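Local structure of endo-beta-1,4-mannanase (Alicyclobacillus acidocaldarius, 4CD6) at residues 226-231 against 277-282; 281-286 against 298-303. The protein probably hydrolyses internal beta-1,4-mannosidic linkages in mannans, as an endo-acting glycoside hydrolase of family GH113. All coordinates share one frame; numbering follows the deposited sequence.

Interaction 1. Residues 226-231 against 277-282. With IFM (5-hydroxymethyl-3,4-dihydroxypiperidine), chain B; BMA (beta-D-mannopyranose), chain C.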
# COMPACT_ATOMS: atom_id res chain seq x y z
N PRO A 226 5.92 -2.38 -16.00
CA PRO A 226 5.47 -1.09 -15.49
C PRO A 226 5.73 -0.92 -14.01
O PRO A 226 5.82 -1.90 -13.26
CB PRO A 226 3.96 -1.11 -15.75
CG PRO A 226 3.75 -2.20 -16.71
CD PRO A 226 4.78 -3.22 -16.35
N LEU A 227 5.81 0.34 -13.61
CA LEU A 227 6.08 0.74 -12.23
C LEU A 227 5.03 1.71 -11.74
O LEU A 227 4.72 2.69 -12.43
CB LEU A 227 7.47 1.37 -12.12
CG LEU A 227 7.99 1.70 -10.72
CD1 LEU A 227 9.51 1.59 -10.63
CD2 LEU A 227 7.53 3.05 -10.21
N PHE A 228 4.53 1.48 -10.51
CA PHE A 228 3.64 2.46 -9.89
C PHE A 228 3.95 2.61 -8.42
O PHE A 228 4.80 1.92 -7.87
CB PHE A 228 2.16 2.20 -10.17
CG PHE A 228 1.55 1.09 -9.36
CD1 PHE A 228 1.75 -0.22 -9.68
CD2 PHE A 228 0.71 1.39 -8.30
CE1 PHE A 228 1.16 -1.24 -8.94
CE2 PHE A 228 0.11 0.38 -7.56
CZ PHE A 228 0.32 -0.93 -7.89
N PHE A 229 3.26 3.54 -7.78
CA PHE A 229 3.47 3.77 -6.34
C PHE A 229 2.33 3.13 -5.57
O PHE A 229 1.19 3.57 -5.70
CB PHE A 229 3.56 5.25 -6.07
CG PHE A 229 4.66 5.97 -6.83
CD1 PHE A 229 5.87 5.35 -7.11
CD2 PHE A 229 4.50 7.31 -7.19
CE1 PHE A 229 6.89 6.03 -7.79
CE2 PHE A 229 5.50 7.98 -7.84
CZ PHE A 229 6.70 7.35 -8.13
N MET A 230 2.63 2.05 -4.82
CA MET A 230 1.60 1.38 -4.04
C MET A 230 1.32 2.14 -2.75
O MET A 230 0.25 1.97 -2.19
CB MET A 230 1.95 -0.07 -3.71
CG MET A 230 1.25 -1.14 -4.57
SD MET A 230 -0.56 -1.11 -4.47
CE MET A 230 -0.81 -1.03 -2.73
N GLU A 231 2.26 2.96 -2.31
CA GLU A 231 1.95 3.97 -1.28
C GLU A 231 2.64 5.25 -1.68
O GLU A 231 3.81 5.25 -2.04
CB GLU A 231 2.47 3.60 0.12
CG GLU A 231 1.98 2.30 0.67
CD GLU A 231 2.36 2.10 2.13
OE1 GLU A 231 2.76 3.06 2.82
OE2 GLU A 231 2.24 0.95 2.59
N GLY A 277 1.08 5.04 -12.23
CA GLY A 277 0.27 5.85 -11.32
C GLY A 277 0.47 5.73 -9.81
O GLY A 277 1.53 5.35 -9.32
N TYR A 278 -0.61 6.07 -9.11
CA TYR A 278 -0.54 6.49 -7.69
C TYR A 278 -1.60 5.82 -6.85
O TYR A 278 -2.80 6.00 -7.11
CB TYR A 278 -0.84 7.96 -7.63
CG TYR A 278 0.03 8.89 -8.47
CD1 TYR A 278 1.24 9.33 -8.01
CD2 TYR A 278 -0.40 9.34 -9.70
CE1 TYR A 278 2.03 10.20 -8.76
CE2 TYR A 278 0.37 10.21 -10.46
CZ TYR A 278 1.58 10.63 -9.99
OH TYR A 278 2.34 11.51 -10.73
N MET A 279 -1.16 5.04 -5.85
CA MET A 279 -2.07 4.51 -4.84
C MET A 279 -1.77 5.32 -3.56
O MET A 279 -0.76 5.12 -2.87
CB MET A 279 -1.86 3.02 -4.65
CG MET A 279 -3.00 2.34 -3.95
SD MET A 279 -4.44 2.04 -4.97
CE MET A 279 -3.86 0.79 -6.09
N LEU A 280 -2.63 6.28 -3.31
CA LEU A 280 -2.38 7.23 -2.25
C LEU A 280 -2.53 6.59 -0.87
O LEU A 280 -3.26 5.62 -0.69
CB LEU A 280 -3.28 8.46 -2.40
CG LEU A 280 -3.15 9.27 -3.71
CD1 LEU A 280 -3.95 10.57 -3.63
CD2 LEU A 280 -1.71 9.55 -4.06
N TRP A 281 -1.80 7.17 0.08
CA TRP A 281 -1.82 6.75 1.50
C TRP A 281 -2.28 7.97 2.25
O TRP A 281 -1.62 8.99 2.16
CB TRP A 281 -0.42 6.36 1.98
CG TRP A 281 -0.42 5.69 3.31
CD1 TRP A 281 -0.27 6.29 4.54
CD2 TRP A 281 -0.62 4.30 3.57
NE1 TRP A 281 -0.36 5.36 5.53
CE2 TRP A 281 -0.56 4.12 4.96
CE3 TRP A 281 -0.83 3.17 2.76
CZ2 TRP A 281 -0.73 2.88 5.56
CZ3 TRP A 281 -0.97 1.94 3.35
CH2 TRP A 281 -0.92 1.80 4.74
N GLU A 282 -3.42 7.96 2.94
CA GLU A 282 -4.36 6.87 3.12
C GLU A 282 -5.70 7.48 3.48
O GLU A 282 -5.81 8.70 3.67
CB GLU A 282 -3.90 5.91 4.24
CG GLU A 282 -3.81 6.61 5.61
CD GLU A 282 -3.48 5.69 6.76
OE1 GLU A 282 -3.96 4.55 6.78
OE2 GLU A 282 -2.79 6.16 7.69
O4 IFM B . 1.56 3.88 7.85
C4 IFM B . 2.83 3.50 7.29
C3 IFM B . 2.72 2.05 6.83
O3 IFM B . 2.64 1.22 7.99
C2 IFM B . 3.86 1.60 5.90
N IFM B . 4.32 2.67 5.01
C1 IFM B . 4.48 4.04 5.51
C5 IFM B . 3.16 4.46 6.15
C6 IFM B . 3.13 5.94 6.54
O6 IFM B . 4.05 6.27 7.59
C1 BMA C . 1.27 4.22 9.21
C2 BMA C . 0.01 5.03 9.46
C3 BMA C . -0.24 4.99 10.96
C4 BMA C . -0.31 3.54 11.43
C5 BMA C . 0.89 2.69 10.97
C6 BMA C . 0.70 1.23 11.40
O2 BMA C . -1.12 4.50 8.72
O3 BMA C . -1.45 5.64 11.31
O4 BMA C . -0.34 3.53 12.85
O5 BMA C . 1.04 2.84 9.54
O6 BMA C . 1.76 0.38 10.93
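E231 OE1, poised over one face of the W281 indole, is held by the ring N of the piperidine IFM, at 2.7 Å, and by Y203 OH. K93 forms a salt bridge with OE2 of the same carboxylate. The carboxylate and indole planes are 13° apart and stacked. Contact is through E231 CD, 3.4 Å from W281 CE3, and through OE2, which lies over CZ3. The W281 chi1 of -169° swings the indole away from its own N and lays it alongside E231. IFM C5 sits over the same face of the indole. E282 CB backs the opposite face. At the indole edge, W281 NE1 gives a weak bond to O2 of the mannose BMA. The same O2 donates to E282 OE2 at 2.6 Å. Strands 227-232 and 275-283 are the seventh and eighth of the parallel (beta/alpha)8 barrel. The ligands lie at its C-terminal end. In clan A glycosidases a glutamate at the end of the seventh strand is the usual nucleophile; the position of E231 is consistent with that role, and E151 also bonds IFM. Deeper in, the strands pair in parallel. F229 N donates to G277 O at 2.9 Å, and M279 N to F229 O at 2.8 Å. F229 and Y278 share one sheet face, with ring atoms F229 CD2 and Y278 CD1 3.9 Å apart. M279 has a folded chain, and its CE meets M230 SD at 4.1 Å. F228 CB packs against G277 O at 3.3 Å.

Interaction 2. Residues 281-286 against 298-303. With IFM (5-hydroxymethyl-3,4-dihydroxypiperidine), chain B; BMA (beta-D-mannopyranose), chain C.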
# COMPACT_ATOMS: atom_id res chain seq x y z
N TRP A 281 -1.80 7.17 0.08
CA TRP A 281 -1.82 6.75 1.50
C TRP A 281 -2.28 7.97 2.25
O TRP A 281 -1.62 8.99 2.16
CB TRP A 281 -0.42 6.36 1.98
CG TRP A 281 -0.42 5.69 3.31
CD1 TRP A 281 -0.27 6.29 4.54
CD2 TRP A 281 -0.62 4.30 3.57
NE1 TRP A 281 -0.36 5.36 5.53
CE2 TRP A 281 -0.56 4.12 4.96
CE3 TRP A 281 -0.83 3.17 2.76
CZ2 TRP A 281 -0.73 2.88 5.56
CZ3 TRP A 281 -0.97 1.94 3.35
CH2 TRP A 281 -0.92 1.80 4.74
N GLU A 282 -3.42 7.96 2.94
CA GLU A 282 -4.36 6.87 3.12
C GLU A 282 -5.70 7.48 3.48
O GLU A 282 -5.81 8.70 3.67
CB GLU A 282 -3.90 5.91 4.24
CG GLU A 282 -3.81 6.61 5.61
CD GLU A 282 -3.48 5.69 6.76
OE1 GLU A 282 -3.96 4.55 6.78
OE2 GLU A 282 -2.79 6.16 7.69
N TRP A 283 -6.70 6.61 3.65
CA TRP A 283 -8.08 7.02 3.96
C TRP A 283 -8.58 6.18 5.13
O TRP A 283 -8.51 4.98 5.09
CB TRP A 283 -8.95 6.75 2.73
CG TRP A 283 -10.29 7.47 2.67
CD1 TRP A 283 -11.47 7.05 3.20
CD2 TRP A 283 -10.58 8.69 1.98
NE1 TRP A 283 -12.48 7.95 2.90
CE2 TRP A 283 -11.95 8.97 2.16
CE3 TRP A 283 -9.80 9.59 1.24
CZ2 TRP A 283 -12.56 10.09 1.61
CZ3 TRP A 283 -10.41 10.72 0.71
CH2 TRP A 283 -11.78 10.95 0.88
N PRO A 284 -9.07 6.82 6.21
CA PRO A 284 -9.47 6.06 7.40
C PRO A 284 -10.83 5.38 7.28
O PRO A 284 -11.70 5.90 6.60
CB PRO A 284 -9.55 7.14 8.47
CG PRO A 284 -9.99 8.36 7.72
CD PRO A 284 -9.38 8.24 6.33
N TRP A 285 -11.03 4.25 7.97
CA TRP A 285 -12.37 3.64 8.01
C TRP A 285 -13.37 4.57 8.75
O TRP A 285 -14.57 4.54 8.45
CB TRP A 285 -12.37 2.24 8.63
CG TRP A 285 -12.05 2.18 10.08
CD1 TRP A 285 -10.86 1.86 10.64
CD2 TRP A 285 -12.96 2.45 11.17
NE1 TRP A 285 -10.96 1.93 12.02
CE2 TRP A 285 -12.24 2.27 12.37
CE3 TRP A 285 -14.32 2.80 11.24
CZ2 TRP A 285 -12.82 2.46 13.64
CZ3 TRP A 285 -14.89 2.99 12.52
CH2 TRP A 285 -14.14 2.81 13.68
N LYS A 286 -12.87 5.38 9.68
CA LYS A 286 -13.71 6.35 10.41
C LYS A 286 -13.32 7.74 9.94
O LYS A 286 -12.34 8.30 10.41
CB LYS A 286 -13.48 6.22 11.93
N SER A 298 -3.34 14.00 9.87
CA SER A 298 -3.13 12.68 9.28
C SER A 298 -2.71 12.76 7.81
O SER A 298 -2.62 13.85 7.22
CB SER A 298 -4.37 11.80 9.41
OG SER A 298 -5.35 12.15 8.45
N TYR A 299 -2.44 11.58 7.25
CA TYR A 299 -2.19 11.41 5.81
C TYR A 299 -3.43 11.67 4.94
O TYR A 299 -3.32 11.86 3.72
CB TYR A 299 -1.70 9.98 5.56
CG TYR A 299 -0.27 9.75 5.91
CD1 TYR A 299 0.73 10.02 5.00
CD2 TYR A 299 0.09 9.19 7.14
CE1 TYR A 299 2.07 9.78 5.31
CE2 TYR A 299 1.41 8.94 7.45
CZ TYR A 299 2.41 9.24 6.55
OH TYR A 299 3.73 9.00 6.89
N CYS A 300 -4.62 11.64 5.53
CA CYS A 300 -5.83 11.83 4.74
C CYS A 300 -5.86 13.22 4.07
O CYS A 300 -5.50 14.22 4.67
CB CYS A 300 -7.10 11.58 5.57
SG CYS A 300 -8.58 11.44 4.57
N ILE A 301 -6.25 13.25 2.79
CA ILE A 301 -6.34 14.51 2.07
C ILE A 301 -7.74 15.13 2.16
O ILE A 301 -7.92 16.27 1.72
CB ILE A 301 -5.94 14.38 0.59
CG1 ILE A 301 -6.88 13.44 -0.19
CG2 ILE A 301 -4.49 13.94 0.47
CD1 ILE A 301 -6.50 13.36 -1.65
N TYR A 302 -8.72 14.40 2.69
CA TYR A 302 -10.14 14.82 2.67
C TYR A 302 -10.35 16.15 3.37
O TYR A 302 -9.94 16.31 4.52
CB TYR A 302 -10.99 13.76 3.38
CG TYR A 302 -12.51 13.96 3.36
CD1 TYR A 302 -13.22 13.99 2.16
CD2 TYR A 302 -13.23 14.06 4.56
CE1 TYR A 302 -14.60 14.13 2.14
CE2 TYR A 302 -14.62 14.21 4.56
CZ TYR A 302 -15.29 14.23 3.35
OH TYR A 302 -16.66 14.38 3.35
N GLY A 303 -10.99 17.10 2.68
CA GLY A 303 -11.31 18.41 3.28
C GLY A 303 -10.14 19.37 3.27
O GLY A 303 -10.28 20.50 3.71
O4 IFM B . 1.56 3.88 7.85
C4 IFM B . 2.83 3.50 7.29
C3 IFM B . 2.72 2.05 6.83
O3 IFM B . 2.64 1.22 7.99
C2 IFM B . 3.86 1.60 5.90
N IFM B . 4.32 2.67 5.01
C1 IFM B . 4.48 4.04 5.51
C5 IFM B . 3.16 4.46 6.15
C6 IFM B . 3.13 5.94 6.54
O6 IFM B . 4.05 6.27 7.59
C1 BMA C . 1.27 4.22 9.21
C2 BMA C . 0.01 5.03 9.46
C3 BMA C . -0.24 4.99 10.96
C4 BMA C . -0.31 3.54 11.43
C5 BMA C . 0.89 2.69 10.97
C6 BMA C . 0.70 1.23 11.40
O2 BMA C . -1.12 4.50 8.72
O3 BMA C . -1.45 5.64 11.31
O4 BMA C . -0.34 3.53 12.85
O5 BMA C . 1.04 2.84 9.54
O6 BMA C . 1.76 0.38 10.93
O HOH W 1 -1.35 11.72 1.94
O HOH W 2 -3.22 8.79 8.40
O HOH W 3 -5.34 10.76 1.51
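W281 turns the CD1 edge of its indole onto the face of the Y299 ring. The pair is T-shaped: the planes are 86° apart, and W281 CD1 lies 3.7 Å from Y299 CG. Y299 CB packs against W281 O and against E282 N, which is buried and has no partner in the model. The far end of the Y299 ring reaches IFM C6. Its hydroxyl bonds P244 O and lies 2.8 Å from IFM O6. A second tight patch surrounds C300. SG sits over the six-membered ring of W283, 25° off the ring normal, as a sulfur-aromatic contact. The same SG touches P284 CD at 3.7 Å. Beyond it, Y302 CD1 meets W283 CH2 at 3.6 Å, with the two rings turned obliquely. R290 makes a cation-pi contact with Y302. The contact joins the end of the eighth barrel strand to the loop that leads into helix 305-318. W281 and E282 are linked by a cis peptide, as at the tryptophan ending strand eight in many clan A glycosidases. S298 OG accepts from C300 N, an ST turn. On the looser side, waters bridge the two segments. There E282 O receives a CA-H...O contact from C300 CA and a hydrogen bond from a water. That water also donates to Y299 O and accepts from I301 N. Another water donates to E282 OE2 at 2.8 Å and accepts from Y299 N.

Overall arrangement
From the N terminus, the chain first reaches segment 226-231 on the seventh barrel strand. It then runs through helix 255-268 and returns on the eighth strand. Interaction 1 closes this loop of 45 residues, a beta-alpha-beta crossover. Interaction 2 begins where interaction 1 ends, at W281 and E282. It closes a shorter loop of 11 residues without helix or strand, just before helix 305-318. The loops follow one another without nesting; the two contacts share W281 and E282. Their centres are about 15 Å apart, and L280 packs on I301 between them. Both contacts touch IFM and BMA, and they join the two neighbouring strands and the following loop.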